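Local coordinates for lipoprotein (Bacteroides fragilis, PDB 3RWX), which is of unknown function but carries two calycin-like beta-barrel domains and is probably a lipoprotein associated with the outer membrane, at residues Y21-G24 with T30-V33; V52-G57 with I120-G125; S178-N181 with R187-N190; S230-V233 with T238-T241. All coordinates share one frame; numbering follows the deposited sequence. Where two conformers were deposited one is given.

Interaction 1: residues Y21-G24 with T30-V33; sequences YSIG and TDYV
I23 and G24 run antiparallel to V33 and Y32, with I23–V33 as a non-hydrogen-bonded pair and G24–Y32 as the hydrogen-bonded pair beside it. This is the end of the beta hairpin formed by strands 20-25 and 32-35 in the first calycin-like domain, and it illustrates how a G1 beta bulge ends a ladder: D31 and Y32 both stand opposite G24. Two bonds close the G24–Y32 ring, G24 N to Y32 O at 2.6 Å and Y32 N to G24 O at 3.0 Å, the second almost straight. D31 N also lies near G24 O, but at a poor angle, and its hydrogen bond goes to N25 OD1 instead. The backbone of D31 is in the left-handed region (phi 52°, psi 46°), as is characteristic of the first position of a G1 bulge.

Among the side chains, I23 makes two approaches with separate branches. CD1 reaches V33 CG2 at 3.9 Å, the one apolar pair between the segments; the same methyl also lies at the edge of the Y21 ring, in its plane. The other branch, CG2, comes within 3.3 Å of D31 OD1. D31 holds CG anti to its own N (chi1 -157°), which swings the carboxylate back over I23 although CB leaves the strand. Its oxygens are satisfied beyond the hairpin: R164, from the second calycin-like domain, forms a salt bridge to OD2, while OD1 accepts from Y131 OH. Y32 O, which accepts from G24 N, also receives a CA-H...O contact from I23 CA, 3.3 Å away.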
# COMPACT_ATOMS: atom_id res chain seq x y z
N TYR A 21 9.96 -3.60 -8.78
CA TYR A 21 8.67 -2.95 -8.80
C TYR A 21 8.82 -1.44 -8.66
O TYR A 21 9.89 -0.93 -8.34
CB TYR A 21 7.77 -3.55 -7.71
CG TYR A 21 8.20 -3.27 -6.31
CD1 TYR A 21 9.05 -4.12 -5.66
CD2 TYR A 21 7.74 -2.16 -5.63
CE1 TYR A 21 9.45 -3.87 -4.33
CE2 TYR A 21 8.15 -1.90 -4.31
CZ TYR A 21 9.00 -2.77 -3.68
OH TYR A 21 9.40 -2.55 -2.37
N SER A 22 7.74 -0.72 -8.95
CA SER A 22 7.79 0.71 -9.03
C SER A 22 6.69 1.32 -8.19
O SER A 22 5.54 0.90 -8.24
CB SER A 22 7.69 1.14 -10.49
OG SER A 22 8.83 0.70 -11.22
N ILE A 23 7.08 2.32 -7.40
CA ILE A 23 6.23 2.99 -6.45
C ILE A 23 6.17 4.48 -6.79
O ILE A 23 7.20 5.10 -7.02
CB ILE A 23 6.78 2.83 -5.02
CG1 ILE A 23 6.74 1.36 -4.62
CG2 ILE A 23 5.97 3.63 -4.03
CD1 ILE A 23 5.39 0.73 -4.76
N GLY A 24 4.97 5.04 -6.78
CA GLY A 24 4.74 6.43 -7.15
C GLY A 24 4.27 7.33 -6.02
O GLY A 24 3.51 6.91 -5.16
N THR A 30 0.45 8.88 -2.13
CA THR A 30 1.76 8.38 -1.77
C THR A 30 1.77 6.86 -1.83
O THR A 30 0.73 6.22 -1.72
CB THR A 30 2.21 8.91 -0.39
OG1 THR A 30 3.42 8.25 -0.01
CG2 THR A 30 1.15 8.68 0.68
N ASP A 31 2.95 6.29 -2.03
CA ASP A 31 3.17 4.84 -2.01
C ASP A 31 2.23 4.03 -2.91
O ASP A 31 1.73 3.01 -2.53
CB ASP A 31 3.08 4.33 -0.58
CG ASP A 31 3.81 3.02 -0.38
OD1 ASP A 31 4.80 2.74 -1.08
OD2 ASP A 31 3.40 2.28 0.52
N TYR A 32 2.05 4.49 -4.14
CA TYR A 32 1.15 3.88 -5.08
C TYR A 32 1.94 2.97 -6.03
O TYR A 32 2.99 3.34 -6.52
CB TYR A 32 0.49 5.00 -5.86
CG TYR A 32 -0.52 4.59 -6.90
CD1 TYR A 32 -1.66 3.91 -6.56
CD2 TYR A 32 -0.33 4.92 -8.23
CE1 TYR A 32 -2.61 3.56 -7.53
CE2 TYR A 32 -1.26 4.55 -9.20
CZ TYR A 32 -2.39 3.88 -8.83
OH TYR A 32 -3.28 3.55 -9.80
N VAL A 33 1.44 1.78 -6.29
CA VAL A 33 2.15 0.85 -7.16
C VAL A 33 1.93 1.23 -8.62
O VAL A 33 0.81 1.19 -9.14
CB VAL A 33 1.72 -0.61 -6.92
CG1 VAL A 33 2.52 -1.52 -7.80
CG2 VAL A 33 1.93 -0.98 -5.45

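Interaction 2: residues V52-G57 with I120-G125; sequences VTYDSG and IEFIQG
Y54 projects from strand 50-55 onto I120 and F122 of strand 118-124; the segments 52-55 and 120-124 cross at 94°, their axes 9.8 Å apart at closest approach. They belong to different sheets of the first calycin-like beta-barrel domain, so a single long side chain spans the gap.

The aromatic part is Y54 with F122. Their planes stand at 86° and the centroids are 5.9 Å apart, an oblique meeting in which Y54 CE1 touches F122 CD1 at 3.7 Å. Y54 holds CG anti to the backbone N (chi1 170°), which carries its ring and OH toward strand 118-124. The F122 ring instead lies along its own strand, offering CB and CD1 to Y54 CE1.

Aliphatic contact comes at the far rim of the tyrosine: I120 CG2 lies at the ring's edge, near its plane, 3.5 Å from Y54 OH.

Polar bonding is local or directed elsewhere. D55 OD1 accepts from G57 N at 3.1 Å, an Asx turn where the strand ends, and Y54 OH pairs with S22 OG on the neighbouring strand 20-25. The contact is therefore held by van der Waals packing, while the one buried hydroxyl at its centre is satisfied by a third strand.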
# COMPACT_ATOMS: atom_id res chain seq x y z
N VAL A 52 19.70 3.44 -21.19
CA VAL A 52 18.88 2.93 -20.11
C VAL A 52 17.45 2.88 -20.61
O VAL A 52 16.95 3.85 -21.15
CB VAL A 52 18.96 3.87 -18.88
CG1 VAL A 52 18.08 3.34 -17.76
CG2 VAL A 52 20.41 4.03 -18.42
N THR A 53 16.81 1.74 -20.40
CA THR A 53 15.38 1.59 -20.62
C THR A 53 14.74 1.17 -19.29
O THR A 53 15.10 0.16 -18.72
CB THR A 53 15.10 0.54 -21.71
OG1 THR A 53 15.70 0.97 -22.93
CG2 THR A 53 13.61 0.37 -21.93
N TYR A 54 13.79 1.96 -18.80
CA TYR A 54 13.10 1.67 -17.57
C TYR A 54 11.62 1.55 -17.85
O TYR A 54 10.95 2.55 -18.10
CB TYR A 54 13.36 2.79 -16.57
CG TYR A 54 12.52 2.76 -15.29
CD1 TYR A 54 12.22 1.59 -14.66
CD2 TYR A 54 12.06 3.94 -14.72
CE1 TYR A 54 11.46 1.57 -13.49
CE2 TYR A 54 11.31 3.94 -13.55
CZ TYR A 54 11.02 2.76 -12.93
OH TYR A 54 10.29 2.74 -11.77
N ASP A 55 11.12 0.32 -17.85
CA ASP A 55 9.70 0.07 -17.99
C ASP A 55 9.10 0.00 -16.60
O ASP A 55 9.23 -0.99 -15.90
CB ASP A 55 9.46 -1.23 -18.75
CG ASP A 55 8.00 -1.42 -19.09
OD1 ASP A 55 7.16 -0.70 -18.51
OD2 ASP A 55 7.71 -2.29 -19.94
N SER A 56 8.46 1.09 -16.20
CA SER A 56 7.96 1.22 -14.86
C SER A 56 6.68 0.50 -14.64
O SER A 56 6.30 0.29 -13.49
CB SER A 56 7.70 2.69 -14.56
OG SER A 56 6.62 3.17 -15.34
N GLY A 57 5.97 0.18 -15.73
CA GLY A 57 4.62 -0.35 -15.67
C GLY A 57 3.54 0.70 -15.88
O GLY A 57 2.40 0.38 -16.17
N ILE A 120 8.71 8.59 -9.34
CA ILE A 120 8.59 7.15 -9.41
C ILE A 120 9.92 6.53 -9.02
O ILE A 120 10.93 6.91 -9.58
CB ILE A 120 8.24 6.69 -10.80
CG1 ILE A 120 7.06 7.50 -11.31
CG2 ILE A 120 7.94 5.19 -10.80
CD1 ILE A 120 6.36 6.86 -12.50
N GLU A 121 9.89 5.61 -8.06
CA GLU A 121 11.07 4.86 -7.62
C GLU A 121 11.04 3.38 -8.09
O GLU A 121 10.03 2.68 -7.94
CB GLU A 121 11.15 4.90 -6.11
CG GLU A 121 12.45 4.35 -5.54
CD GLU A 121 12.56 4.46 -4.01
OE1 GLU A 121 11.66 5.02 -3.34
OE2 GLU A 121 13.58 3.97 -3.48
N PHE A 122 12.16 2.93 -8.64
CA PHE A 122 12.36 1.52 -8.93
C PHE A 122 13.01 0.92 -7.74
O PHE A 122 14.00 1.44 -7.28
CB PHE A 122 13.27 1.36 -10.15
CG PHE A 122 13.69 -0.05 -10.40
CD1 PHE A 122 12.87 -0.92 -11.08
CD2 PHE A 122 14.89 -0.51 -9.93
CE1 PHE A 122 13.23 -2.23 -11.28
CE2 PHE A 122 15.27 -1.83 -10.14
CZ PHE A 122 14.43 -2.69 -10.82
N ILE A 123 12.42 -0.16 -7.22
CA ILE A 123 12.98 -0.95 -6.13
C ILE A 123 13.17 -2.38 -6.62
O ILE A 123 12.24 -3.00 -7.09
CB ILE A 123 12.07 -0.98 -4.92
CG1 ILE A 123 11.86 0.46 -4.41
CG2 ILE A 123 12.65 -1.89 -3.80
CD1 ILE A 123 10.61 0.66 -3.54
N GLN A 124 14.38 -2.89 -6.49
CA GLN A 124 14.71 -4.17 -7.05
C GLN A 124 14.12 -5.27 -6.17
O GLN A 124 14.09 -5.13 -4.95
CB GLN A 124 16.24 -4.29 -7.14
CG GLN A 124 16.69 -5.55 -7.84
CD GLN A 124 18.15 -5.51 -8.35
OE1 GLN A 124 18.71 -4.45 -8.62
NE2 GLN A 124 18.76 -6.70 -8.48
N GLY A 125 13.66 -6.35 -6.79
CA GLY A 125 13.13 -7.48 -6.06
C GLY A 125 11.63 -7.64 -6.12
O GLY A 125 10.96 -7.02 -6.94

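Interaction 3: residues S178-N181 with R187-N190; sequences SNLN and RAMN
The flat group here is the peptide unit joining L180 to N181, and A188 CB sits over one of its faces. The methyl lies closer to the oxygen than to the nitrogen, with A188 CB 3.7 Å from L180 O. The L180 side chain rises from this same face, so the peptide and the leucine form two walls around the alanine: L180 CG is 3.8 Å from A188 CB. A little farther along, N181 C approaches A188 CB at 3.8 Å, where the two backbones come nearest, 5.6 Å between the CA atoms of N181 and A188.

L180 uses its second branch for the rest of the contact. With CG anti to the backbone N (chi1 -175°), CD2 is carried to the selenomethionine at 189, whose CE it meets at 3.7 Å. That chain bends at chi2 (143°) and again at chi3 (-57°), turning its terminal methyl back toward the leucine; as two conformers were modelled for this residue, the second touch is less certain than the first. Y152, outside the two segments, touches both L180 and M189, and its OH bonds to R187 O, giving the irregular backbone a polar hold.

What results is an apolar contact between the two limbs of the long, irregular connection from strand 172-173 to strand 195-196, an example of a loop on a calycin-like beta-barrel domain whose limbs meet by apolar side chains packing on each other and on a peptide face, without a beta ladder.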
# COMPACT_ATOMS: atom_id res chain seq x y z
N SER A 178 -18.95 4.53 15.93
CA SER A 178 -19.69 5.67 16.49
C SER A 178 -21.12 5.75 16.00
O SER A 178 -21.93 6.39 16.62
CB SER A 178 -18.98 6.99 16.18
OG SER A 178 -17.76 7.04 16.89
N ASN A 179 -21.43 5.10 14.89
CA ASN A 179 -22.78 5.15 14.32
C ASN A 179 -23.72 4.04 14.78
O ASN A 179 -24.80 3.89 14.24
CB ASN A 179 -22.66 5.13 12.80
CG ASN A 179 -21.91 6.34 12.29
OD1 ASN A 179 -21.01 6.22 11.48
ND2 ASN A 179 -22.30 7.52 12.77
N LEU A 180 -23.30 3.30 15.79
CA LEU A 180 -24.03 2.17 16.29
C LEU A 180 -25.34 2.62 16.90
O LEU A 180 -25.34 3.48 17.74
CB LEU A 180 -23.19 1.46 17.34
CG LEU A 180 -23.77 0.16 17.88
CD1 LEU A 180 -23.94 -0.89 16.77
CD2 LEU A 180 -22.90 -0.34 19.03
N ASN A 181 -26.46 2.04 16.49
CA ASN A 181 -27.74 2.38 17.11
C ASN A 181 -28.25 1.24 17.92
O ASN A 181 -27.81 0.11 17.74
CB ASN A 181 -28.77 2.73 16.06
CG ASN A 181 -28.44 4.00 15.31
OD1 ASN A 181 -27.73 4.89 15.80
ND2 ASN A 181 -28.96 4.10 14.11
N ARG A 187 -29.46 -1.65 24.36
CA ARG A 187 -28.89 -0.35 24.07
C ARG A 187 -27.53 -0.49 23.42
O ARG A 187 -26.82 -1.46 23.62
CB ARG A 187 -28.76 0.48 25.34
CG ARG A 187 -30.10 0.77 26.00
CD ARG A 187 -29.94 1.65 27.18
NE ARG A 187 -31.21 2.13 27.70
CZ ARG A 187 -31.31 3.04 28.68
NH1 ARG A 187 -30.21 3.55 29.23
NH2 ARG A 187 -32.50 3.43 29.10
N ALA A 188 -27.16 0.51 22.63
CA ALA A 188 -25.86 0.51 22.05
C ALA A 188 -24.82 1.01 23.07
O ALA A 188 -25.15 1.59 24.10
CB ALA A 188 -25.85 1.38 20.80
N MSE A 189 -23.57 0.72 22.77
CA MSE A 189 -22.44 1.23 23.53
C MSE A 189 -21.83 2.43 22.81
O MSE A 189 -21.82 2.48 21.57
CB MSE A 189 -21.38 0.14 23.68
CG MSE A 189 -21.85 -1.09 24.44
SE MSE A 189 -21.09 -2.70 23.68
CE MSE A 189 -21.76 -2.46 21.87
N ASN A 190 -21.31 3.37 23.58
CA ASN A 190 -20.56 4.47 23.02
C ASN A 190 -19.16 3.99 22.60
O ASN A 190 -18.35 3.69 23.46
CB ASN A 190 -20.44 5.59 24.04
CG ASN A 190 -19.90 6.86 23.45
OD1 ASN A 190 -20.06 7.13 22.25
ND2 ASN A 190 -19.24 7.66 24.28

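Interaction 4: residues S230-V233 with T238-T241; sequences SGTV and TNIT
S230 to V233 pair with T238 to T241 as the arms of an antiparallel beta hairpin, strands 224-234 and 237-243, in the second calycin-like domain; the segment axes are 4.6 Å apart and 178° from parallel. Two hydrogen-bonded pairs satisfy the backbone groups the strands turn toward each other. In one, S230 N gives to T241 O, and T241 N to S230 O at 2.8 Å. In the other, T232 N gives to N239 O at 2.9 Å, nearly along the C=O axis, and N239 N to T232 O at 3.0 Å.

T232 O is gripped twice, for T238 OG1 also donates to it at 2.9 Å. That hydroxyl stands anti to its own N (chi1 -167°) and approaches from above the carbonyl plane, leaving N239 N to bond within it. Thus T238, on the buried face with V233 and I240, spends its polar atom on the neighbouring strand and also rests against V233 CG2.

The other face carries S230, T232, N239 and T241. S230 OG bonds to E212 OE2, while N239 ND2 serves both E237 OE2 and a water. A bound glycerol, probably from the crystallisation liquor, hydrogen-bonds to T232 OG1. Between the hydrogen-bonded pairs G231 CA lies 3.9 Å from I240 CA, an approach open to a residue without a side chain. On the face of T232 and N239 the water bridges the hairpin, 2.7 Å from N239 ND2 and 2.9 Å from T232 OG1.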
# COMPACT_ATOMS: atom_id res chain seq x y z
N SER A 230 -9.22 -10.83 12.86
CA SER A 230 -8.89 -11.82 11.89
C SER A 230 -9.69 -11.55 10.63
O SER A 230 -10.90 -11.37 10.69
CB SER A 230 -9.26 -13.17 12.45
OG SER A 230 -8.44 -14.12 11.83
N GLY A 231 -9.02 -11.49 9.48
CA GLY A 231 -9.74 -11.28 8.24
C GLY A 231 -8.99 -11.68 6.99
O GLY A 231 -7.90 -12.23 7.05
N THR A 232 -9.60 -11.42 5.85
CA THR A 232 -9.00 -11.74 4.57
C THR A 232 -9.20 -10.59 3.60
O THR A 232 -10.15 -9.80 3.72
CB THR A 232 -9.62 -13.02 3.98
OG1 THR A 232 -11.05 -12.91 4.03
CG2 THR A 232 -9.19 -14.27 4.77
N VAL A 233 -8.26 -10.47 2.66
CA VAL A 233 -8.43 -9.58 1.51
C VAL A 233 -8.29 -10.44 0.28
O VAL A 233 -7.44 -11.32 0.23
CB VAL A 233 -7.38 -8.47 1.51
CG1 VAL A 233 -7.47 -7.64 0.24
CG2 VAL A 233 -7.53 -7.58 2.76
N THR A 238 -12.56 -7.12 1.41
CA THR A 238 -12.10 -7.56 2.71
C THR A 238 -13.27 -8.01 3.58
O THR A 238 -14.41 -7.55 3.43
CB THR A 238 -11.25 -6.49 3.43
OG1 THR A 238 -10.59 -7.10 4.54
CG2 THR A 238 -12.09 -5.34 3.96
N ASN A 239 -12.97 -8.93 4.48
CA ASN A 239 -13.92 -9.43 5.47
C ASN A 239 -13.10 -9.58 6.73
O ASN A 239 -12.08 -10.26 6.72
CB ASN A 239 -14.48 -10.79 5.07
CG ASN A 239 -15.37 -10.74 3.84
OD1 ASN A 239 -16.59 -10.65 3.96
ND2 ASN A 239 -14.77 -10.80 2.66
N ILE A 240 -13.50 -8.91 7.80
CA ILE A 240 -12.70 -8.86 9.00
C ILE A 240 -13.64 -9.03 10.19
O ILE A 240 -14.68 -8.40 10.26
CB ILE A 240 -11.97 -7.52 9.14
CG1 ILE A 240 -11.17 -7.20 7.88
CG2 ILE A 240 -11.03 -7.52 10.33
CD1 ILE A 240 -10.61 -5.81 7.84
N THR A 241 -13.26 -9.89 11.13
CA THR A 241 -13.98 -10.03 12.39
C THR A 241 -13.10 -9.45 13.47
O THR A 241 -11.96 -9.87 13.61
CB THR A 241 -14.23 -11.50 12.67
OG1 THR A 241 -14.99 -12.02 11.57
CG2 THR A 241 -14.98 -11.71 14.00
O HOH W 1 -12.28 -11.48 1.80

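The contacts follow one another along the chain and fall into two pairs, one in each calycin-like domain. Interactions 1 and 2, their centres about 10 Å apart, touch directly: strands 20-25 and 118-124 are neighbours in one sheet, where Y21 O and I123 N, 2.9 Å apart, probably form a hydrogen bond. Interactions 3 and 4 share the second domain but do not touch; their centres are about 22 Å apart, the former in a loop and the latter in a six-stranded antiparallel sheet. Between the domains, the centres of interactions 1 and 4 are about 24 Å apart, and those of interactions 2 and 3, at about 48 Å, lie on opposite sides of the chain's centre, consistent with an elongated two-domain molecule.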